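Local coordinates for glycerophosphoryl diester phosphodiesterase (Agrobacterium tumefaciens str. C58, PDB 3KS6), which belongs to the glycerophosphoryl diester phosphodiesterase family of the TIM-barrel class and holds a magnesium ion in this model, at residues 38-43 / 63-68; 192-197 / 222-227; 27-32 / 233-238. All coordinates share one frame; numbering follows the deposited sequence.

Contact 1 of 3, residues 38-43 / 63-68; sequences LHPTAD and AIVDMT
Ala42 and Met67, a selenomethionine here, are joined by the one hydrogen bond between 38-43 and 63-68: Ala42 N reaches Met67 O at 2.7 Å, almost straight at 169°, with the donor above the carbonyl plane. Two CA-H...O contacts extend this polar seam. Val65 CA lies 3.2 Å from Pro40 O, and Thr41 CA points at Ile64 O. The apolar part belongs mainly to Ile64. Its CD1 comes obliquely to the His39 ring and lies 4.1 Å from His39 CB, while its CG2 packs 4.0 Å from Thr41 CG2. The side chains of Val65 and Pro40 lie side by side, CG2 to CG 3.9 Å. At the outer end the Asp43 side chain crosses that of Thr68 at about a right angle, OD1 being 3.4 Å from Thr68 CA. The +61° chi1 of Asp43 folds it back so that OD1 accepts from Thr41 OG1 and also from Leu69 N; Thr68 OG1 caps Lys71 N at the start of helix 69-74. The His39 ring is held through ND1 by Tyr115 and through NE2 by His50 O. Here TIM-barrel strand 33-40 turns into a beta-hairpin with 46-48, and loop 63-68, 3-10 at 64-66, packs against the hairpin end.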
loop_
_atom_site.group_PDB
_atom_site.type_symbol
_atom_site.label_atom_id
_atom_site.label_comp_id
_atom_site.label_asym_id
_atom_site.label_seq_id
_atom_site.Cartn_x
_atom_site.Cartn_y
_atom_site.Cartn_z
ATOM N N LEU A 38 -7.339 3.219 2.686
ATOM C CA LEU A 38 -8.338 3.614 3.680
ATOM C C LEU A 38 -9.262 4.657 3.100
ATOM O O LEU A 38 -8.821 5.479 2.295
ATOM C CB LEU A 38 -7.638 4.199 4.934
ATOM C CG LEU A 38 -6.643 3.335 5.747
ATOM C CD1 LEU A 38 -5.986 4.157 6.911
ATOM C CD2 LEU A 38 -7.336 2.096 6.275
ATOM N N HIS A 39 -10.530 4.642 3.534
ATOM C CA HIS A 39 -11.542 5.652 3.168
ATOM C C HIS A 39 -12.409 6.032 4.366
ATOM O O HIS A 39 -12.663 5.197 5.247
ATOM C CB HIS A 39 -12.450 5.109 2.060
ATOM C CG HIS A 39 -11.728 4.810 0.787
ATOM N ND1 HIS A 39 -11.526 5.755 -0.196
ATOM C CD2 HIS A 39 -11.098 3.689 0.375
ATOM C CE1 HIS A 39 -10.829 5.208 -1.175
ATOM N NE2 HIS A 39 -10.555 3.958 -0.849
ATOM N N PRO A 40 -12.850 7.291 4.432
ATOM C CA PRO A 40 -13.762 7.679 5.494
ATOM C C PRO A 40 -15.191 7.308 5.175
ATOM O O PRO A 40 -15.542 7.270 4.002
ATOM C CB PRO A 40 -13.613 9.195 5.518
ATOM C CG PRO A 40 -13.304 9.554 4.097
ATOM C CD PRO A 40 -12.524 8.418 3.550
ATOM N N THR A 41 -16.003 7.028 6.202
ATOM C CA THR A 41 -17.449 6.879 6.045
ATOM C C THR A 41 -18.133 8.219 6.327
ATOM O O THR A 41 -17.476 9.196 6.713
ATOM C CB THR A 41 -18.027 5.842 6.989
ATOM O OG1 THR A 41 -17.896 6.329 8.336
ATOM C CG2 THR A 41 -17.308 4.477 6.787
ATOM N N ALA A 42 -19.443 8.295 6.090
ATOM C CA ALA A 42 -20.176 9.545 6.327
ATOM C C ALA A 42 -20.229 9.917 7.812
ATOM O O ALA A 42 -20.213 11.103 8.150
ATOM C CB ALA A 42 -21.619 9.486 5.723
ATOM N N ASP A 43 -20.211 8.905 8.676
ATOM C CA ASP A 43 -20.338 9.076 10.121
ATOM C C ASP A 43 -19.005 9.026 10.871
ATOM O O ASP A 43 -18.975 8.748 12.064
ATOM C CB ASP A 43 -21.374 8.085 10.725
ATOM C CG ASP A 43 -21.015 6.611 10.519
ATOM O OD1 ASP A 43 -20.225 6.290 9.602
ATOM O OD2 ASP A 43 -21.544 5.759 11.279
ATOM N N ALA A 63 -20.482 5.166 -2.960
ATOM C CA ALA A 63 -19.293 5.772 -2.374
ATOM C C ALA A 63 -19.267 5.615 -0.866
ATOM O O ALA A 63 -20.179 6.035 -0.181
ATOM C CB ALA A 63 -19.225 7.253 -2.740
ATOM N N ILE A 64 -18.151 5.091 -0.341
ATOM C CA ILE A 64 -18.011 4.834 1.089
ATOM C C ILE A 64 -18.267 6.114 1.922
ATOM O O ILE A 64 -18.970 6.056 2.949
ATOM C CB ILE A 64 -16.602 4.244 1.396
ATOM C CG1 ILE A 64 -16.468 2.831 0.764
ATOM C CG2 ILE A 64 -16.299 4.253 2.915
ATOM C CD1 ILE A 64 -14.984 2.231 0.748
ATOM N N VAL A 65 -17.736 7.254 1.458
ATOM C CA VAL A 65 -17.847 8.508 2.209
ATOM C C VAL A 65 -19.304 8.996 2.339
ATOM O O VAL A 65 -19.568 9.813 3.211
ATOM C CB VAL A 65 -16.970 9.609 1.600
ATOM C CG1 VAL A 65 -17.524 10.075 0.271
ATOM C CG2 VAL A 65 -16.733 10.773 2.613
ATOM N N ASP A 66 -20.212 8.507 1.482
ATOM C CA ASP A 66 -21.638 8.856 1.527
ATOM C C ASP A 66 -22.436 7.882 2.406
ATOM O O ASP A 66 -23.643 8.042 2.583
ATOM C CB ASP A 66 -22.235 8.825 0.122
ATOM C CG ASP A 66 -21.698 9.904 -0.785
ATOM O OD1 ASP A 66 -21.202 10.921 -0.290
ATOM O OD2 ASP A 66 -21.796 9.716 -2.020
HETATM N N MSE A 67 -21.777 6.877 2.977
HETATM C CA MSE A 67 -22.461 5.808 3.690
HETATM C C MSE A 67 -22.037 5.767 5.141
HETATM O O MSE A 67 -20.905 6.099 5.447
HETATM C CB MSE A 67 -22.065 4.444 3.072
HETATM C CG MSE A 67 -22.507 4.251 1.648
HETATM SE SE MSE A 67 -21.743 2.548 0.953
HETATM C CE MSE A 67 -22.280 2.729 -0.617
ATOM N N THR A 68 -22.915 5.280 6.025
ATOM C CA THR A 68 -22.540 5.040 7.398
ATOM C C THR A 68 -21.713 3.766 7.463
ATOM O O THR A 68 -21.792 2.919 6.567
ATOM C CB THR A 68 -23.773 4.828 8.306
ATOM O OG1 THR A 68 -24.501 3.684 7.850
ATOM C CG2 THR A 68 -24.652 6.069 8.297
#

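Contact 2 of 3, residues 192-197 / 222-227; sequences ADAGLM and LDLGVK
Met197, modelled as selenomethionine, lays its end on the carbonyl oxygen of Leu224, with SE only 3.2 Å from Leu224 O. The oxygen sits close to the extension of the CG-SE bond of Met197, at about 159°, a direction consistent with a weak chalcogen-type attraction rather than plain packing alone. The methyl CE of Met197 turns aside from it and comes 3.5 Å from Gly225 O, so two successive carbonyls meet one side chain. With CG anti to the backbone N (chi1 175°) and the chain extended beyond, Met197 reaches to the facing segment. Its SE also touches Val226 CG1 at 4.1 Å and Leu224 CB at about the same range.

Leu224 answers in the reverse direction with its two methyls spread over the loop-to-helix junction of 192-194: CD2 lies 3.7 Å from Ala194 N, while CD1 rests 4.1 Å from Ala192 CB. The leucine thus straddles the bend where the loop becomes helix.

One shell out, that bend is fixed by Asp193 at the N-cap, whose OD1 accepts Leu196 N at 2.9 Å nearly along its C-O axis. Ala192 O receives Lys220 NZ from helix 215-224, a further tie between the two elements. In the other segment, Gly225 leaves helical geometry with a positive phi of 78°, which turns the chain from the end of helix 215-224 toward strand 228-231. Behind Met197, Ala192 and Leu196 lies Phe207 of strand 206-210. The start of helix 194-202 meets the end of helix 215-224, two successive helices of the outer layer of a TIM barrel, beside the strand that links them in the chain.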
loop_
_atom_site.group_PDB
_atom_site.type_symbol
_atom_site.label_atom_id
_atom_site.label_comp_id
_atom_site.label_asym_id
_atom_site.label_seq_id
_atom_site.Cartn_x
_atom_site.Cartn_y
_atom_site.Cartn_z
ATOM N N ALA A 192 9.932 -0.483 -14.232
ATOM C CA ALA A 192 11.215 -0.462 -13.590
ATOM C C ALA A 192 12.241 -1.136 -14.475
ATOM O O ALA A 192 11.917 -2.071 -15.209
ATOM C CB ALA A 192 11.142 -1.222 -12.230
ATOM N N ASP A 193 13.475 -0.686 -14.332
ATOM C CA ASP A 193 14.637 -1.289 -14.932
ATOM C C ASP A 193 15.877 -0.727 -14.255
ATOM O O ASP A 193 15.779 0.229 -13.452
ATOM C CB ASP A 193 14.626 -1.087 -16.444
ATOM C CG ASP A 193 14.559 0.364 -16.852
ATOM O OD1 ASP A 193 15.314 1.183 -16.309
ATOM O OD2 ASP A 193 13.752 0.694 -17.750
ATOM N N ALA A 194 17.031 -1.319 -14.557
ATOM C CA ALA A 194 18.306 -0.916 -13.942
ATOM C C ALA A 194 18.623 0.566 -14.098
ATOM O O ALA A 194 19.115 1.193 -13.168
ATOM C CB ALA A 194 19.483 -1.761 -14.532
ATOM N N GLY A 195 18.390 1.108 -15.297
ATOM C CA GLY A 195 18.690 2.518 -15.552
ATOM C C GLY A 195 17.828 3.443 -14.701
ATOM O O GLY A 195 18.317 4.443 -14.204
ATOM N N LEU A 196 16.538 3.160 -14.628
ATOM C CA LEU A 196 15.638 3.972 -13.785
ATOM C C LEU A 196 16.048 3.915 -12.327
ATOM O O LEU A 196 16.158 4.938 -11.662
ATOM C CB LEU A 196 14.194 3.518 -13.910
ATOM C CG LEU A 196 13.196 4.359 -13.090
ATOM C CD1 LEU A 196 13.261 5.803 -13.534
ATOM C CD2 LEU A 196 11.763 3.784 -13.155
HETATM N N MSE A 197 16.284 2.722 -11.828
HETATM C CA MSE A 197 16.695 2.585 -10.442
HETATM C C MSE A 197 17.981 3.333 -10.138
HETATM O O MSE A 197 18.099 3.968 -9.094
HETATM C CB MSE A 197 16.800 1.092 -10.062
HETATM C CG MSE A 197 17.343 0.862 -8.685
HETATM SE SE MSE A 197 17.276 -1.036 -8.266
HETATM C CE MSE A 197 18.396 -0.996 -6.733
ATOM N N LEU A 222 13.377 -8.823 -7.290
ATOM C CA LEU A 222 14.479 -9.414 -6.521
ATOM C C LEU A 222 15.825 -9.262 -7.220
ATOM O O LEU A 222 16.793 -8.882 -6.580
ATOM C CB LEU A 222 14.182 -10.877 -6.166
ATOM C CG LEU A 222 12.962 -11.173 -5.282
ATOM C CD1 LEU A 222 12.564 -12.681 -5.325
ATOM C CD2 LEU A 222 13.206 -10.687 -3.804
ATOM N N ASP A 223 15.867 -9.518 -8.526
ATOM C CA ASP A 223 17.068 -9.332 -9.353
ATOM C C ASP A 223 17.520 -7.900 -9.372
ATOM O O ASP A 223 18.698 -7.637 -9.321
ATOM C CB ASP A 223 16.838 -9.775 -10.814
ATOM C CG ASP A 223 16.825 -11.294 -10.982
ATOM O OD1 ASP A 223 17.200 -12.008 -10.023
ATOM O OD2 ASP A 223 16.421 -11.743 -12.076
ATOM N N LEU A 224 16.585 -6.959 -9.483
ATOM C CA LEU A 224 16.958 -5.535 -9.434
ATOM C C LEU A 224 17.473 -5.066 -8.067
ATOM O O LEU A 224 18.266 -4.112 -7.999
ATOM C CB LEU A 224 15.787 -4.658 -9.891
ATOM C CG LEU A 224 15.498 -4.631 -11.382
ATOM C CD1 LEU A 224 14.278 -3.765 -11.639
ATOM C CD2 LEU A 224 16.712 -4.110 -12.153
ATOM N N GLY A 225 17.049 -5.741 -6.999
ATOM C CA GLY A 225 17.489 -5.444 -5.650
ATOM C C GLY A 225 16.759 -4.233 -5.112
ATOM O O GLY A 225 17.333 -3.438 -4.386
ATOM N N VAL A 226 15.488 -4.085 -5.491
ATOM C CA VAL A 226 14.694 -2.917 -5.109
ATOM C C VAL A 226 14.416 -2.923 -3.593
ATOM O O VAL A 226 14.503 -3.963 -2.939
ATOM C CB VAL A 226 13.387 -2.820 -5.941
ATOM C CG1 VAL A 226 13.677 -2.866 -7.461
ATOM C CG2 VAL A 226 12.364 -3.854 -5.506
ATOM N N LYS A 227 14.084 -1.757 -3.030
ATOM C CA LYS A 227 13.888 -1.657 -1.599
ATOM C C LYS A 227 12.751 -2.523 -1.116
ATOM O O LYS A 227 12.852 -3.186 -0.074
ATOM C CB LYS A 227 13.629 -0.187 -1.189
ATOM C CG LYS A 227 13.457 -0.008 0.292
ATOM C CD LYS A 227 13.243 1.482 0.675
ATOM C CE LYS A 227 12.984 1.636 2.181
ATOM N NZ LYS A 227 12.959 3.077 2.517
#

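Contact 3 of 3, residues 27-32 / 233-238; sequences AAMALE and RPTLAI
Leu31 and Ile238 bring their CA atoms to 6.8 Å where loop 27-32 passes the start of helix 234-249 through an inverse gamma turn centred on Ala30, with a weak bond from Leu31 N to Met29 O.

Ile238 puts a single methyl at the middle of the contact. Its CD1 lies 3.8 Å from Leu31 CB, 3.8 Å from Met29 CB and 3.6 Å from Ala30 O, so one methyl touches three successive residues of the loop. The CG1 branch is anti to the carbonyl carbon (chi1 -72°), which, with an extended chi2, carries CD1 to the loop; Leu31 meets it at about a right angle. Pro234, one turn earlier, offers its ring carbon CB. Leu31 CD2 packs on Pro234 CB at 3.6 Å, the two side chains lying alongside and pointing the same way, and the selenium of Met29, a selenomethionine, comes obliquely to that same CB at 3.9 Å. One ring carbon is therefore shared by two loop side chains.

Beyond the selenium, the CE methyl of Met29 stops 3.9 Å from Thr235 OG1 in a van der Waals touch; the hydroxyl itself is hydrogen-bonded to Glu14. Strand 4-8 backs the inner side, with Ile5 and Ser7 against Leu31, while Phe15 of helix 12-15 touches Met29. Glu32 makes a salt bridge to Arg241, a turn further along the same helix.

The joint is thus made by shape and apolar cover: methyls, a selenium and a proline ring meet without any hydrogen bond between the two segments, and the salt bridge from Glu32 to Arg241 adds a polar link beside it.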
loop_
_atom_site.group_PDB
_atom_site.type_symbol
_atom_site.label_atom_id
_atom_site.label_comp_id
_atom_site.label_asym_id
_atom_site.label_seq_id
_atom_site.Cartn_x
_atom_site.Cartn_y
_atom_site.Cartn_z
ATOM N N ALA A 27 -0.510 -11.448 8.538
ATOM C CA ALA A 27 0.076 -11.132 9.852
ATOM C C ALA A 27 0.982 -12.237 10.362
ATOM O O ALA A 27 1.915 -11.963 11.142
ATOM C CB ALA A 27 -1.001 -10.849 10.873
ATOM N N ALA A 28 0.716 -13.459 9.921
ATOM C CA ALA A 28 1.499 -14.664 10.312
ATOM C C ALA A 28 2.617 -15.076 9.352
ATOM O O ALA A 28 3.344 -16.055 9.616
ATOM C CB ALA A 28 0.520 -15.835 10.491
HETATM N N MSE A 29 2.791 -14.353 8.241
HETATM C CA MSE A 29 3.815 -14.710 7.238
HETATM C C MSE A 29 5.162 -14.078 7.481
HETATM O O MSE A 29 5.264 -13.044 8.138
HETATM C CB MSE A 29 3.359 -14.331 5.831
HETATM C CG MSE A 29 2.233 -15.173 5.359
HETATM SE SE MSE A 29 1.742 -14.583 3.528
HETATM C CE MSE A 29 -0.036 -15.107 3.731
ATOM N N ALA A 30 6.198 -14.703 6.927
ATOM C CA ALA A 30 7.550 -14.232 7.056
ATOM C C ALA A 30 7.834 -13.191 5.986
ATOM O O ALA A 30 8.662 -13.417 5.103
ATOM C CB ALA A 30 8.531 -15.411 6.918
ATOM N N LEU A 31 7.126 -12.063 6.081
ATOM C CA LEU A 31 7.301 -10.911 5.205
ATOM C C LEU A 31 7.271 -9.700 6.118
ATOM O O LEU A 31 7.037 -9.828 7.316
ATOM C CB LEU A 31 6.274 -10.863 4.048
ATOM C CG LEU A 31 4.789 -11.084 4.367
ATOM C CD1 LEU A 31 4.241 -10.072 5.383
ATOM C CD2 LEU A 31 3.953 -11.120 3.065
ATOM N N GLU A 32 7.469 -8.517 5.559
ATOM C CA GLU A 32 7.756 -7.344 6.359
ATOM C C GLU A 32 6.644 -6.355 6.502
ATOM O O GLU A 32 6.593 -5.676 7.504
ATOM C CB GLU A 32 8.967 -6.626 5.783
ATOM C CG GLU A 32 10.269 -7.424 5.954
ATOM C CD GLU A 32 10.355 -8.587 5.017
ATOM O OE1 GLU A 32 10.029 -8.340 3.844
ATOM O OE2 GLU A 32 10.748 -9.722 5.422
ATOM N N ARG A 233 0.542 -11.895 -4.421
ATOM C CA ARG A 233 0.892 -13.299 -4.158
ATOM C C ARG A 233 2.051 -13.398 -3.143
ATOM O O ARG A 233 3.161 -13.846 -3.480
ATOM C CB ARG A 233 1.248 -14.013 -5.468
ATOM C CG ARG A 233 0.040 -14.207 -6.402
ATOM C CD ARG A 233 0.344 -15.261 -7.480
ATOM N NE ARG A 233 -0.807 -15.604 -8.349
ATOM C CZ ARG A 233 -1.142 -15.009 -9.502
ATOM N NH1 ARG A 233 -0.466 -13.957 -9.975
ATOM N NH2 ARG A 233 -2.191 -15.449 -10.201
ATOM N N PRO A 234 1.782 -12.977 -1.911
ATOM C CA PRO A 234 2.808 -12.928 -0.882
ATOM C C PRO A 234 3.452 -14.286 -0.591
ATOM O O PRO A 234 4.656 -14.359 -0.349
ATOM C CB PRO A 234 2.048 -12.398 0.334
ATOM C CG PRO A 234 0.568 -12.720 0.061
ATOM C CD PRO A 234 0.482 -12.478 -1.405
ATOM N N THR A 235 2.664 -15.349 -0.660
ATOM C CA THR A 235 3.170 -16.689 -0.373
ATOM C C THR A 235 4.234 -17.053 -1.407
ATOM O O THR A 235 5.320 -17.480 -1.055
ATOM C CB THR A 235 2.012 -17.699 -0.304
ATOM O OG1 THR A 235 1.099 -17.321 0.760
ATOM C CG2 THR A 235 2.560 -19.112 -0.064
ATOM N N LEU A 236 3.943 -16.798 -2.683
ATOM C CA LEU A 236 4.885 -17.022 -3.784
ATOM C C LEU A 236 6.086 -16.129 -3.682
ATOM O O LEU A 236 7.199 -16.573 -3.902
ATOM C CB LEU A 236 4.186 -16.808 -5.146
ATOM C CG LEU A 236 5.082 -16.882 -6.402
ATOM C CD1 LEU A 236 5.682 -18.297 -6.541
ATOM C CD2 LEU A 236 4.334 -16.464 -7.664
ATOM N N ALA A 237 5.874 -14.868 -3.337
ATOM C CA ALA A 237 6.962 -13.923 -3.221
ATOM C C ALA A 237 7.952 -14.368 -2.141
ATOM O O ALA A 237 9.155 -14.260 -2.332
ATOM C CB ALA A 237 6.437 -12.519 -2.892
ATOM N N ILE A 238 7.433 -14.824 -1.024
ATOM C CA ILE A 238 8.298 -15.316 0.071
ATOM C C ILE A 238 9.139 -16.475 -0.420
ATOM O O ILE A 238 10.352 -16.517 -0.177
ATOM C CB ILE A 238 7.487 -15.692 1.300
ATOM C CG1 ILE A 238 6.969 -14.394 1.954
ATOM C CG2 ILE A 238 8.345 -16.498 2.330
ATOM C CD1 ILE A 238 5.917 -14.561 3.045
#

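In the fold
The three contacts lie at different places on the barrel. Contacts 1 and 2 fall on opposite sides of the chain's centre, about 38 Å apart between centres. Contact 3 is about 20 Å from contact 2 and 30 Å from contact 1, between centres, and pairs early with late chain, spanning both others in sequence. Contacts 2 and 3 approach to about 5 Å at their nearest atoms without touching, helix 215-224 packing against helix 234-249. The magnesium ion, bound by Glu35, Asp37 and Glu105, is about 9 Å from the His39 side chain of contact 1, on the same strand as two of those ligands, and about 13 Å from that of Pro234 in contact 3.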